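Local atomic coordinates of nodulation fucosyltransferase NodZ (Bradyrhizobium sp., PDB entry 2HHC), a protein that belongs to the NodZ family of fucosyltransferases, in the GT-B clan of glycosyltransferases built from two Rossmann-like domains. Residues A[4-9]-A[79-84]; A[36-41]-A[67-72]; A[52-57]-A[146-151]; A[109-114]-A[126-131]. One frame throughout, in Å; residues are numbered along the deposited sequence.

How the contacts relate
Contacts 1, 2 and 4 all belong to the sheet of the N-terminal half, a Rossmann-like arrangement in which strand 6-10 runs between strands 35-39 and 125-128. Contacts 1 and 2 have centres about 11 Å apart and meet where Ser9 N lies 2.8 Å from Val37 O, a probable hydrogen bond. On the other side of strand 6-10, contact 4 packs helix 101-116 on the neighbouring strand 125-128, its centre about 14 Å from that of contact 1. Contact 3 lies beyond the end of strand 35-39, its centre about 11 Å from the centre of contact 2; there Asn52 ND2 comes within 2.9 Å of Ile38 O. It carries a phosphate ion, probably from the crystallisation liquor.

Contact 1: A[4-9]-A[79-84]; sequences ERFVIS and SFPGPF
Phe80 points the edge of its ring at one face of Phe6 in a T-shaped (edge-to-face) stack that joins the loop ahead of strand 84-85 to strand 6-10 of the Rossmann-like sheet. The T is tilted: the ring planes meet at 61° and the centroids are 4.8 Å apart. Phe80 CD1 stands over the centre of the Phe6 ring, 3.5 Å above its plane. Phe6 sets its CG opposite the carbonyl carbon (chi1 -58°), which presents the ring to the loop. Pro81 approaches the same ring obliquely, with its CD 3.5 Å from Phe6 CE1, so two consecutive loop residues share one aromatic. Two residues further along the strand, Ile8 extends its CG1 branch until CD1 reaches Phe80 CD2 at 3.7 Å. Phe80 thus meets Phe6 through CD1 and CE1 and Ile8 through CD2 and CG. Val37 of strand 35-39 touches both phenylalanines. No hydrogen bond joins the two segments; the loop is tied instead to its other neighbours, by Pro81 O to Thr125 OG1 and Gly82 O to Asn124 ND2. At the margin, Pro81 CG lies 4.0 Å from the backbone oxygen of Glu4.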
loop_
_atom_site.group_PDB
_atom_site.type_symbol
_atom_site.label_atom_id
_atom_site.label_comp_id
_atom_site.label_asym_id
_atom_site.label_seq_id
_atom_site.Cartn_x
_atom_site.Cartn_y
_atom_site.Cartn_z
ATOM N N GLU A 4 5.939 -21.502 -19.955
ATOM C CA GLU A 4 5.934 -20.594 -18.817
ATOM C C GLU A 4 4.507 -20.269 -18.473
ATOM O O GLU A 4 3.675 -20.077 -19.365
ATOM C CB GLU A 4 6.697 -19.316 -19.186
ATOM C CG GLU A 4 7.043 -18.447 -18.010
ATOM C CD GLU A 4 8.033 -17.332 -18.334
ATOM O OE1 GLU A 4 8.509 -17.221 -19.481
ATOM O OE2 GLU A 4 8.358 -16.526 -17.389
ATOM N N ARG A 5 4.208 -20.121 -17.170
ATOM C CA ARG A 5 2.909 -19.780 -16.638
ATOM C C ARG A 5 3.035 -18.564 -15.704
ATOM O O ARG A 5 4.144 -18.260 -15.222
ATOM C CB ARG A 5 2.350 -20.980 -15.904
ATOM C CG ARG A 5 1.941 -22.085 -16.905
ATOM C CD ARG A 5 1.697 -23.471 -16.305
ATOM N NE ARG A 5 1.504 -23.439 -14.879
ATOM C CZ ARG A 5 0.389 -23.747 -14.205
ATOM N NH1 ARG A 5 -0.763 -24.186 -14.782
ATOM N NH2 ARG A 5 0.473 -23.647 -12.896
ATOM N N PHE A 6 1.941 -17.872 -15.494
ATOM C CA PHE A 6 1.989 -16.517 -14.957
ATOM C C PHE A 6 0.915 -16.214 -13.915
ATOM O O PHE A 6 -0.191 -16.810 -13.920
ATOM C CB PHE A 6 1.842 -15.477 -16.110
ATOM C CG PHE A 6 2.898 -15.608 -17.162
ATOM C CD1 PHE A 6 2.763 -16.524 -18.196
ATOM C CD2 PHE A 6 4.017 -14.800 -17.144
ATOM C CE1 PHE A 6 3.706 -16.634 -19.181
ATOM C CE2 PHE A 6 4.971 -14.902 -18.141
ATOM C CZ PHE A 6 4.807 -15.810 -19.179
ATOM N N VAL A 7 1.229 -15.244 -13.071
ATOM C CA VAL A 7 0.247 -14.524 -12.233
ATOM C C VAL A 7 0.439 -13.050 -12.512
ATOM O O VAL A 7 1.570 -12.573 -12.376
ATOM C CB VAL A 7 0.428 -14.788 -10.700
ATOM C CG1 VAL A 7 -0.596 -14.007 -9.915
ATOM C CG2 VAL A 7 0.348 -16.225 -10.363
ATOM N N ILE A 8 -0.606 -12.351 -12.934
ATOM C CA ILE A 8 -0.518 -10.925 -13.201
ATOM C C ILE A 8 -1.147 -10.192 -12.047
ATOM O O ILE A 8 -2.325 -10.401 -11.702
ATOM C CB ILE A 8 -1.209 -10.563 -14.512
ATOM C CG1 ILE A 8 -0.653 -11.416 -15.692
ATOM C CG2 ILE A 8 -1.044 -9.099 -14.763
ATOM C CD1 ILE A 8 -1.327 -11.132 -17.009
ATOM N N SER A 9 -0.414 -9.293 -11.415
ATOM C CA SER A 9 -0.888 -8.435 -10.362
ATOM C C SER A 9 -1.226 -7.071 -10.923
ATOM O O SER A 9 -0.321 -6.281 -11.241
ATOM C CB SER A 9 0.166 -8.321 -9.262
ATOM O OG SER A 9 -0.369 -7.563 -8.176
ATOM N N SER A 79 2.305 -11.523 -24.911
ATOM C CA SER A 79 0.990 -12.097 -24.936
ATOM C C SER A 79 0.931 -13.194 -23.892
ATOM O O SER A 79 1.362 -14.341 -24.132
ATOM C CB SER A 79 0.683 -12.696 -26.301
ATOM O OG SER A 79 0.514 -11.677 -27.272
ATOM N N PHE A 80 0.364 -12.895 -22.728
ATOM C CA PHE A 80 0.334 -13.874 -21.653
ATOM C C PHE A 80 -0.696 -14.940 -22.009
ATOM O O PHE A 80 -1.776 -14.606 -22.418
ATOM C CB PHE A 80 0.091 -13.189 -20.273
ATOM C CG PHE A 80 1.231 -12.250 -19.887
ATOM C CD1 PHE A 80 2.493 -12.720 -19.664
ATOM C CD2 PHE A 80 1.026 -10.850 -19.821
ATOM C CE1 PHE A 80 3.582 -11.860 -19.388
ATOM C CE2 PHE A 80 2.120 -10.014 -19.550
ATOM C CZ PHE A 80 3.358 -10.518 -19.325
ATOM N N PRO A 81 -0.336 -16.241 -21.896
ATOM C CA PRO A 81 -1.111 -17.329 -22.416
ATOM C C PRO A 81 -2.378 -17.709 -21.654
ATOM O O PRO A 81 -2.371 -17.789 -20.432
ATOM C CB PRO A 81 -0.106 -18.480 -22.402
ATOM C CG PRO A 81 0.732 -18.217 -21.316
ATOM C CD PRO A 81 0.929 -16.734 -21.323
ATOM N N GLY A 82 -3.422 -18.034 -22.406
ATOM C CA GLY A 82 -4.588 -18.630 -21.843
ATOM C C GLY A 82 -4.393 -20.125 -21.722
ATOM O O GLY A 82 -3.386 -20.677 -22.204
ATOM N N PRO A 83 -5.392 -20.806 -21.163
ATOM C CA PRO A 83 -6.594 -20.190 -20.622
ATOM C C PRO A 83 -6.319 -19.362 -19.398
ATOM O O PRO A 83 -5.268 -19.544 -18.723
ATOM C CB PRO A 83 -7.500 -21.363 -20.258
ATOM C CG PRO A 83 -6.830 -22.578 -20.686
ATOM C CD PRO A 83 -5.415 -22.280 -21.116
ATOM N N PHE A 84 -7.294 -18.519 -19.059
ATOM C CA PHE A 84 -7.184 -17.586 -17.949
ATOM C C PHE A 84 -8.088 -17.963 -16.772
ATOM O O PHE A 84 -9.104 -18.610 -16.906
ATOM C CB PHE A 84 -7.532 -16.163 -18.439
ATOM C CG PHE A 84 -6.677 -15.707 -19.608
ATOM C CD1 PHE A 84 -5.402 -15.185 -19.418
ATOM C CD2 PHE A 84 -7.096 -15.918 -20.895
ATOM C CE1 PHE A 84 -4.620 -14.869 -20.497
ATOM C CE2 PHE A 84 -6.283 -15.599 -21.966
ATOM C CZ PHE A 84 -5.092 -15.086 -21.783
#

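Contact 2: A[36-41]-A[67-72]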
loop_
_atom_site.group_PDB
_atom_site.type_symbol
_atom_site.label_atom_id
_atom_site.label_comp_id
_atom_site.label_asym_id
_atom_site.label_seq_id
_atom_site.Cartn_x
_atom_site.Cartn_y
_atom_site.Cartn_z
ATOM N N LEU A 36 5.692 -13.893 -11.910
ATOM C CA LEU A 36 4.892 -12.752 -11.462
ATOM C C LEU A 36 5.073 -11.536 -12.335
ATOM O O LEU A 36 6.187 -11.135 -12.649
ATOM C CB LEU A 36 5.272 -12.369 -10.042
ATOM C CG LEU A 36 4.554 -11.207 -9.403
ATOM C CD1 LEU A 36 3.061 -11.541 -9.141
ATOM C CD2 LEU A 36 5.222 -10.890 -8.084
ATOM N N VAL A 37 3.961 -11.020 -12.820
ATOM C CA VAL A 37 3.948 -9.835 -13.647
ATOM C C VAL A 37 3.300 -8.709 -12.821
ATOM O O VAL A 37 2.180 -8.839 -12.287
ATOM C CB VAL A 37 3.067 -10.065 -14.887
ATOM C CG1 VAL A 37 3.037 -8.830 -15.748
ATOM C CG2 VAL A 37 3.520 -11.275 -15.688
ATOM N N ILE A 38 4.011 -7.598 -12.645
ATOM C CA ILE A 38 3.517 -6.430 -11.914
ATOM C C ILE A 38 2.977 -5.471 -12.974
ATOM O O ILE A 38 3.747 -4.935 -13.771
ATOM C CB ILE A 38 4.601 -5.773 -11.069
ATOM C CG1 ILE A 38 5.331 -6.799 -10.193
ATOM C CG2 ILE A 38 3.959 -4.639 -10.244
ATOM C CD1 ILE A 38 6.410 -6.223 -9.272
ATOM N N ASP A 39 1.666 -5.341 -13.017
ATOM C CA ASP A 39 0.981 -4.570 -14.085
ATOM C C ASP A 39 0.232 -3.397 -13.478
ATOM O O ASP A 39 -0.931 -3.503 -13.026
ATOM C CB ASP A 39 0.046 -5.451 -14.876
ATOM C CG ASP A 39 -0.643 -4.703 -15.978
ATOM O OD1 ASP A 39 -0.367 -3.507 -16.221
ATOM O OD2 ASP A 39 -1.529 -5.358 -16.612
ATOM N N TRP A 40 0.937 -2.281 -13.348
ATOM C CA TRP A 40 0.383 -1.059 -12.800
ATOM C C TRP A 40 0.031 -0.044 -13.892
ATOM O O TRP A 40 -0.002 1.159 -13.680
ATOM C CB TRP A 40 1.297 -0.439 -11.772
ATOM C CG TRP A 40 1.413 -1.230 -10.495
ATOM C CD1 TRP A 40 0.855 -2.440 -10.185
ATOM C CD2 TRP A 40 2.245 -0.865 -9.360
ATOM N NE1 TRP A 40 1.218 -2.812 -8.913
ATOM C CE2 TRP A 40 2.053 -1.840 -8.384
ATOM C CE3 TRP A 40 3.021 0.245 -9.068
ATOM C CZ2 TRP A 40 2.708 -1.786 -7.151
ATOM C CZ3 TRP A 40 3.630 0.330 -7.868
ATOM C CH2 TRP A 40 3.462 -0.691 -6.908
ATOM N N ARG A 41 -0.297 -0.530 -15.096
ATOM C CA ARG A 41 -0.910 0.323 -16.129
ATOM C C ARG A 41 -2.208 0.885 -15.624
ATOM O O ARG A 41 -2.996 0.171 -15.014
ATOM C CB ARG A 41 -1.169 -0.479 -17.415
ATOM C CG ARG A 41 0.126 -0.812 -18.169
ATOM C CD ARG A 41 -0.073 -1.669 -19.421
ATOM N NE ARG A 41 -0.580 -2.959 -19.035
ATOM C CZ ARG A 41 -0.971 -3.887 -19.893
ATOM N NH1 ARG A 41 -0.804 -3.660 -21.184
ATOM N NH2 ARG A 41 -1.504 -5.033 -19.457
ATOM N N VAL A 67 11.043 -15.994 -7.155
ATOM C CA VAL A 67 9.967 -15.911 -8.128
ATOM C C VAL A 67 10.431 -14.932 -9.204
ATOM O O VAL A 67 10.730 -13.761 -8.902
ATOM C CB VAL A 67 8.642 -15.418 -7.498
ATOM C CG1 VAL A 67 7.591 -15.104 -8.579
ATOM C CG2 VAL A 67 8.037 -16.404 -6.427
ATOM N N PRO A 68 10.467 -15.390 -10.471
ATOM C CA PRO A 68 10.801 -14.458 -11.548
ATOM C C PRO A 68 9.742 -13.375 -11.684
ATOM O O PRO A 68 8.534 -13.615 -11.491
ATOM C CB PRO A 68 10.781 -15.356 -12.807
ATOM C CG PRO A 68 10.761 -16.724 -12.320
ATOM C CD PRO A 68 10.150 -16.735 -10.984
ATOM N N VAL A 69 10.154 -12.156 -12.032
ATOM C CA VAL A 69 9.265 -10.987 -12.105
ATOM C C VAL A 69 9.465 -10.232 -13.399
ATOM O O VAL A 69 10.578 -9.992 -13.809
ATOM C CB VAL A 69 9.523 -10.030 -10.938
ATOM C CG1 VAL A 69 8.708 -8.751 -11.049
ATOM C CG2 VAL A 69 9.249 -10.725 -9.629
ATOM N N ILE A 70 8.339 -9.853 -14.005
ATOM C CA ILE A 70 8.258 -8.892 -15.111
ATOM C C ILE A 70 7.541 -7.674 -14.572
ATOM O O ILE A 70 6.376 -7.752 -14.199
ATOM C CB ILE A 70 7.506 -9.467 -16.295
ATOM C CG1 ILE A 70 8.236 -10.702 -16.858
ATOM C CG2 ILE A 70 7.393 -8.426 -17.404
ATOM C CD1 ILE A 70 7.440 -11.557 -17.811
ATOM N N CYS A 71 8.202 -6.521 -14.558
ATOM C CA CYS A 71 7.665 -5.332 -13.899
ATOM C C CYS A 71 7.614 -4.067 -14.744
ATOM O O CYS A 71 7.414 -2.963 -14.181
ATOM C CB CYS A 71 8.588 -4.962 -12.713
ATOM S SG CYS A 71 10.188 -4.252 -13.164
ATOM N N ASP A 72 7.717 -4.184 -16.060
ATOM C CA ASP A 72 7.969 -3.041 -16.869
ATOM C C ASP A 72 7.128 -2.971 -18.136
ATOM O O ASP A 72 6.046 -3.563 -18.154
ATOM C CB ASP A 72 9.442 -2.977 -17.141
ATOM C CG ASP A 72 9.971 -4.190 -17.915
ATOM O OD1 ASP A 72 9.174 -4.891 -18.571
ATOM O OD2 ASP A 72 11.205 -4.429 -17.874
#
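Ile38 lays its CG2 on one face of the Trp40 indole, 3.5 Å above the plane and toward the rim, while CD1 on its longer branch reaches across to Val69 CG1 at 3.9 Å. The other flat group, the Arg41 guanidinium, has Asp39 OD1 at its edge. The grip is side-on: NE of Arg41 bonds Asp39 OD1, and Arg41 NH2 forms a salt bridge with Asp39 OD2 at 2.9 Å. Asp39 OD1 also accepts from Arg41 N, closing an Asx turn, and the two donors reach it from opposite faces of the carboxylate. Asp39 OD2 has a second partner in Arg10. Before this turn, strands 36-39 and 67-70 pair in parallel, their axes inclined by 30°. Leu36 N to Pro68 O, Ile70 N to Leu36 O and Ile38 N to Ile70 O form a ladder of three backbone bonds, the last 2.8 Å long. Leu36 and Val69 pack on one face of the sheet, Val37 and Ile70 on the other. Backbone bonds therefore set the register and buried apolar side chains pack on both faces, while the Asp39-Arg41 pair, closed by the Asx turn, bonds within its own segment and not to 67-72.

Contact 3: A[52-57]-A[146-151]; sequences NAFPAF and RNIKLR. With PO4 (phosphate ion), chain D.
Pro55 O is gripped by two nitrogens of Arg151, NE and NH2, each 3.0 Å from it, in two side-on hydrogen bonds that converge on a single carbonyl oxygen. Arg151 is the N-cap residue of helix 152-166, and Pro55 belongs to the short, weakly bonded helical turn 54-57, so the arginine joins a helix start to that turn. NH2 lies in the carbonyl plane, on a lone pair, whereas NE is tilted from this plane by 27°. With CG opposite the carbonyl carbon (chi1 -77°), CG of Arg151 lies 3.5 Å from Phe57 O, and the bend at the next bond folds the chain so that the guanidinium reaches Pro55 O. The same Phe57 O accepts a straighter bond from Arg151 N at 2.9 Å, N-H...O 168°, so side chain and backbone of one residue hold two carbonyls of the turn. The remaining nitrogen, NH1, bonds O4 of a phosphate at 2.7 Å; all three nitrogens are thus engaged. The ion also takes a bond from Ser152 N, at a helix N-terminus whose partial positive charge would favour an anion, though it probably came from the crystallisation liquor. Further back along the segment, contact is purely apolar and looser. Ile148 approaches the edge of the Phe54 ring, near its plane, with CG2 4.2 Å from CZ of Phe54.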
loop_
_atom_site.group_PDB
_atom_site.type_symbol
_atom_site.label_atom_id
_atom_site.label_comp_id
_atom_site.label_asym_id
_atom_site.label_seq_id
_atom_site.Cartn_x
_atom_site.Cartn_y
_atom_site.Cartn_z
ATOM N N ASN A 52 3.365 1.329 -17.645
ATOM C CA ASN A 52 3.354 0.594 -16.404
ATOM C C ASN A 52 3.955 1.464 -15.315
ATOM O O ASN A 52 5.089 1.869 -15.461
ATOM C CB ASN A 52 4.165 -0.693 -16.594
ATOM C CG ASN A 52 4.003 -1.695 -15.472
ATOM O OD1 ASN A 52 3.501 -1.357 -14.407
ATOM N ND2 ASN A 52 4.417 -2.933 -15.704
ATOM N N ALA A 53 3.175 1.810 -14.302
ATOM C CA ALA A 53 3.634 2.754 -13.284
ATOM C C ALA A 53 4.702 2.198 -12.377
ATOM O O ALA A 53 5.392 2.975 -11.711
ATOM C CB ALA A 53 2.463 3.203 -12.437
ATOM N N PHE A 54 4.849 0.885 -12.283
ATOM C CA PHE A 54 5.799 0.345 -11.285
ATOM C C PHE A 54 7.209 0.991 -11.413
ATOM O O PHE A 54 7.775 1.456 -10.401
ATOM C CB PHE A 54 5.820 -1.194 -11.271
ATOM C CG PHE A 54 6.707 -1.769 -10.227
ATOM C CD1 PHE A 54 6.266 -1.993 -8.936
ATOM C CD2 PHE A 54 7.996 -2.069 -10.550
ATOM C CE1 PHE A 54 7.167 -2.561 -8.000
ATOM C CE2 PHE A 54 8.913 -2.606 -9.621
ATOM C CZ PHE A 54 8.434 -2.861 -8.333
ATOM N N PRO A 55 7.850 1.011 -12.611
ATOM C CA PRO A 55 9.166 1.632 -12.734
ATOM C C PRO A 55 9.267 3.137 -12.530
ATOM O O PRO A 55 10.329 3.673 -12.464
ATOM C CB PRO A 55 9.600 1.268 -14.162
ATOM C CG PRO A 55 8.687 0.171 -14.577
ATOM C CD PRO A 55 7.428 0.361 -13.856
ATOM N N ALA A 56 8.128 3.804 -12.486
ATOM C CA ALA A 56 8.133 5.214 -12.194
ATOM C C ALA A 56 8.458 5.480 -10.711
ATOM O O ALA A 56 8.916 6.554 -10.388
ATOM C CB ALA A 56 6.797 5.861 -12.604
ATOM N N PHE A 57 8.226 4.478 -9.850
ATOM C CA PHE A 57 8.426 4.643 -8.437
ATOM C C PHE A 57 9.449 3.712 -7.805
ATOM O O PHE A 57 10.041 4.060 -6.784
ATOM C CB PHE A 57 7.067 4.477 -7.729
ATOM C CG PHE A 57 6.044 5.507 -8.201
ATOM C CD1 PHE A 57 6.143 6.833 -7.871
ATOM C CD2 PHE A 57 5.046 5.145 -9.087
ATOM C CE1 PHE A 57 5.250 7.765 -8.374
ATOM C CE2 PHE A 57 4.139 6.074 -9.602
ATOM C CZ PHE A 57 4.228 7.373 -9.231
ATOM N N ARG A 146 10.684 -5.667 1.588
ATOM C CA ARG A 146 12.129 -5.851 1.676
ATOM C C ARG A 146 12.796 -6.060 0.326
ATOM O O ARG A 146 14.006 -5.901 0.275
ATOM C CB ARG A 146 12.476 -7.023 2.622
ATOM C CG ARG A 146 12.181 -6.767 4.076
ATOM C CD ARG A 146 12.550 -7.978 4.967
ATOM N NE ARG A 146 13.937 -8.232 4.857
ATOM C CZ ARG A 146 14.849 -7.592 5.550
ATOM N NH1 ARG A 146 14.455 -6.713 6.478
ATOM N NH2 ARG A 146 16.112 -7.863 5.364
ATOM N N ASN A 147 12.050 -6.439 -0.724
ATOM C CA ASN A 147 12.625 -6.917 -1.951
ATOM C C ASN A 147 12.265 -6.174 -3.195
ATOM O O ASN A 147 12.495 -6.645 -4.289
ATOM C CB ASN A 147 12.357 -8.433 -2.054
ATOM C CG ASN A 147 13.150 -9.222 -1.028
ATOM O OD1 ASN A 147 14.374 -9.447 -1.216
ATOM N ND2 ASN A 147 12.540 -9.579 0.088
ATOM N N ILE A 148 11.704 -4.997 -3.001
ATOM C CA ILE A 148 11.602 -3.965 -4.029
ATOM C C ILE A 148 12.202 -2.698 -3.400
ATOM O O ILE A 148 12.275 -2.543 -2.152
ATOM C CB ILE A 148 10.158 -3.735 -4.508
ATOM C CG1 ILE A 148 9.278 -3.114 -3.422
ATOM C CG2 ILE A 148 9.547 -5.069 -4.988
ATOM C CD1 ILE A 148 7.864 -2.772 -3.785
ATOM N N LYS A 149 12.704 -1.813 -4.250
ATOM C CA LYS A 149 13.472 -0.676 -3.766
ATOM C C LYS A 149 12.925 0.585 -4.439
ATOM O O LYS A 149 12.785 0.652 -5.666
ATOM C CB LYS A 149 14.975 -0.853 -4.081
ATOM C CG LYS A 149 15.863 0.177 -3.511
ATOM C CD LYS A 149 17.319 -0.254 -3.544
ATOM N N LEU A 150 12.585 1.566 -3.620
ATOM C CA LEU A 150 12.175 2.875 -4.131
ATOM C C LEU A 150 13.276 3.462 -5.024
ATOM O O LEU A 150 14.480 3.319 -4.810
ATOM C CB LEU A 150 11.912 3.833 -2.951
ATOM C CG LEU A 150 10.574 3.589 -2.240
ATOM C CD1 LEU A 150 10.705 4.348 -0.917
ATOM C CD2 LEU A 150 9.379 4.003 -3.028
ATOM N N ARG A 151 12.820 4.223 -6.019
ATOM C CA ARG A 151 13.730 4.999 -6.858
ATOM C C ARG A 151 14.590 5.910 -5.965
ATOM O O ARG A 151 14.152 6.437 -4.949
ATOM C CB ARG A 151 12.976 5.801 -7.925
ATOM C CG ARG A 151 12.501 4.986 -9.077
ATOM C CD ARG A 151 13.600 4.617 -10.022
ATOM N NE ARG A 151 13.042 3.795 -11.081
ATOM C CZ ARG A 151 13.718 3.103 -11.990
ATOM N NH1 ARG A 151 15.067 3.136 -12.066
ATOM N NH2 ARG A 151 13.021 2.424 -12.874
HETATM P P PO4 D . 17.652 4.880 -9.619
HETATM O O1 PO4 D . 17.466 6.326 -9.933
HETATM O O2 PO4 D . 19.122 4.735 -9.256
HETATM O O3 PO4 D . 16.765 4.417 -8.439
HETATM O O4 PO4 D . 17.296 4.088 -10.841
#

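Contact 4: A[109-114]-A[126-131]; sequences DELTEL and IVCDAC
In the beta-alpha-beta crossover that runs from strand 84-85 through helix 101-116 to strand 125-128, Leu111 carries most of the contact between helix and returning strand. Its two methyls divide the work. CD2 meets Ile126 CG2 at 3.7 Å and also lies 4.2 Å from Cys128 SG, whereas CD1 of Leu111 rests 4.0 Å from Cys128 CA, against the strand backbone. With its CG opposite the carbonyl carbon (chi1 -72°), Leu111 sends this forked end down onto the strand. Leu111 and Ile126 run past each other in opposite directions and touch alongside. One helical turn on, Leu114 makes a lighter contact through CD2, 4.3 Å from Ile126 CD1, so Ile126 offers a different branch to each leucine. Phe85 of strand 84-85 touches Leu111, Leu114 and Ile126, and Tyr28 of helix 15-32 lies against Leu114 and Ile126. Val127 points away from the helix, and its side chain touches Trp89. No hydrogen bond crosses the interface; it is apolar packing, with the axes of segments 109-114 and 126-128 10.1 Å apart at an angle of 128°. A helix that connects two parallel strands and packs its apolar side on the sheet is the beta-alpha-beta layering of a Rossmann-like domain.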
loop_
_atom_site.group_PDB
_atom_site.type_symbol
_atom_site.label_atom_id
_atom_site.label_comp_id
_atom_site.label_asym_id
_atom_site.label_seq_id
_atom_site.Cartn_x
_atom_site.Cartn_y
_atom_site.Cartn_z
ATOM N N ASP A 109 -13.345 -12.945 -4.668
ATOM C CA ASP A 109 -13.796 -14.145 -3.975
ATOM C C ASP A 109 -13.320 -15.414 -4.669
ATOM O O ASP A 109 -12.937 -16.377 -4.003
ATOM C CB ASP A 109 -15.288 -14.159 -3.880
ATOM C CG ASP A 109 -15.831 -13.061 -2.983
ATOM O OD1 ASP A 109 -15.044 -12.445 -2.233
ATOM O OD2 ASP A 109 -17.059 -12.846 -3.034
ATOM N N GLU A 110 -13.345 -15.409 -5.996
ATOM C CA GLU A 110 -12.878 -16.545 -6.784
ATOM C C GLU A 110 -11.390 -16.766 -6.558
ATOM O O GLU A 110 -10.940 -17.905 -6.403
ATOM C CB GLU A 110 -13.183 -16.298 -8.266
ATOM C CG GLU A 110 -14.647 -16.407 -8.542
ATOM C CD GLU A 110 -15.123 -15.878 -9.855
ATOM O OE1 GLU A 110 -14.326 -15.559 -10.704
ATOM O OE2 GLU A 110 -16.363 -15.855 -10.057
ATOM N N LEU A 111 -10.626 -15.695 -6.512
ATOM C CA LEU A 111 -9.179 -15.807 -6.277
ATOM C C LEU A 111 -8.886 -16.298 -4.852
ATOM O O LEU A 111 -7.991 -17.097 -4.631
ATOM C CB LEU A 111 -8.516 -14.460 -6.515
ATOM C CG LEU A 111 -8.422 -14.018 -7.989
ATOM C CD1 LEU A 111 -8.125 -12.541 -8.036
ATOM C CD2 LEU A 111 -7.333 -14.829 -8.733
ATOM N N THR A 112 -9.683 -15.824 -3.898
ATOM C CA THR A 112 -9.523 -16.200 -2.499
ATOM C C THR A 112 -9.701 -17.708 -2.359
ATOM O O THR A 112 -8.854 -18.386 -1.757
ATOM C CB THR A 112 -10.519 -15.419 -1.627
ATOM O OG1 THR A 112 -10.203 -14.032 -1.721
ATOM C CG2 THR A 112 -10.392 -15.811 -0.174
ATOM N N GLU A 113 -10.755 -18.229 -2.970
ATOM C CA GLU A 113 -11.024 -19.682 -2.974
ATOM C C GLU A 113 -9.862 -20.401 -3.668
ATOM O O GLU A 113 -9.358 -21.411 -3.184
ATOM C CB GLU A 113 -12.364 -19.950 -3.640
ATOM C CG GLU A 113 -12.704 -21.425 -3.843
ATOM C CD GLU A 113 -14.059 -21.637 -4.517
ATOM O OE1 GLU A 113 -14.367 -20.917 -5.511
ATOM O OE2 GLU A 113 -14.797 -22.568 -4.109
ATOM N N LEU A 114 -9.390 -19.892 -4.789
ATOM C CA LEU A 114 -8.299 -20.552 -5.487
ATOM C C LEU A 114 -7.058 -20.619 -4.619
ATOM O O LEU A 114 -6.390 -21.652 -4.560
ATOM C CB LEU A 114 -7.980 -19.846 -6.803
ATOM C CG LEU A 114 -6.820 -20.490 -7.540
ATOM C CD1 LEU A 114 -7.195 -21.924 -7.957
ATOM C CD2 LEU A 114 -6.449 -19.607 -8.728
ATOM N N ILE A 126 -3.050 -16.475 -14.346
ATOM C CA ILE A 126 -3.994 -15.989 -13.324
ATOM C C ILE A 126 -3.987 -14.479 -13.422
ATOM O O ILE A 126 -2.924 -13.866 -13.250
ATOM C CB ILE A 126 -3.561 -16.413 -11.919
ATOM C CG1 ILE A 126 -3.246 -17.926 -11.851
ATOM C CG2 ILE A 126 -4.592 -16.003 -10.883
ATOM C CD1 ILE A 126 -4.257 -18.843 -12.305
ATOM N N VAL A 127 -5.142 -13.860 -13.621
ATOM C CA VAL A 127 -5.181 -12.395 -13.702
ATOM C C VAL A 127 -5.795 -11.893 -12.414
ATOM O O VAL A 127 -6.977 -12.157 -12.122
ATOM C CB VAL A 127 -6.014 -11.873 -14.906
ATOM C CG1 VAL A 127 -5.922 -10.310 -14.948
ATOM C CG2 VAL A 127 -5.554 -12.524 -16.170
ATOM N N CYS A 128 -5.007 -11.190 -11.603
ATOM C CA CYS A 128 -5.451 -10.615 -10.365
ATOM C C CYS A 128 -5.783 -9.138 -10.554
ATOM O O CYS A 128 -4.879 -8.348 -10.715
ATOM C CB CYS A 128 -4.377 -10.746 -9.263
ATOM S SG CYS A 128 -3.909 -12.445 -8.864
ATOM N N ASP A 129 -7.067 -8.811 -10.594
ATOM C CA ASP A 129 -7.509 -7.449 -10.894
ATOM C C ASP A 129 -8.686 -7.055 -9.964
ATOM O O ASP A 129 -9.753 -6.610 -10.364
ATOM C CB ASP A 129 -7.859 -7.320 -12.396
ATOM C CG ASP A 129 -7.875 -5.925 -12.898
ATOM O OD1 ASP A 129 -7.689 -4.901 -12.158
ATOM O OD2 ASP A 129 -8.063 -5.810 -14.147
ATOM N N ALA A 130 -8.423 -7.255 -8.678
ATOM C CA ALA A 130 -9.289 -6.949 -7.582
ATOM C C ALA A 130 -8.427 -6.708 -6.344
ATOM O O ALA A 130 -7.223 -6.955 -6.351
ATOM C CB ALA A 130 -10.246 -8.073 -7.318
ATOM N N CYS A 131 -9.050 -6.288 -5.265
ATOM C CA CYS A 131 -8.342 -6.055 -4.025
ATOM C C CYS A 131 -8.003 -7.386 -3.378
ATOM O O CYS A 131 -8.897 -8.181 -3.108
ATOM C CB CYS A 131 -9.184 -5.249 -3.083
ATOM S SG CYS A 131 -8.329 -4.807 -1.566
#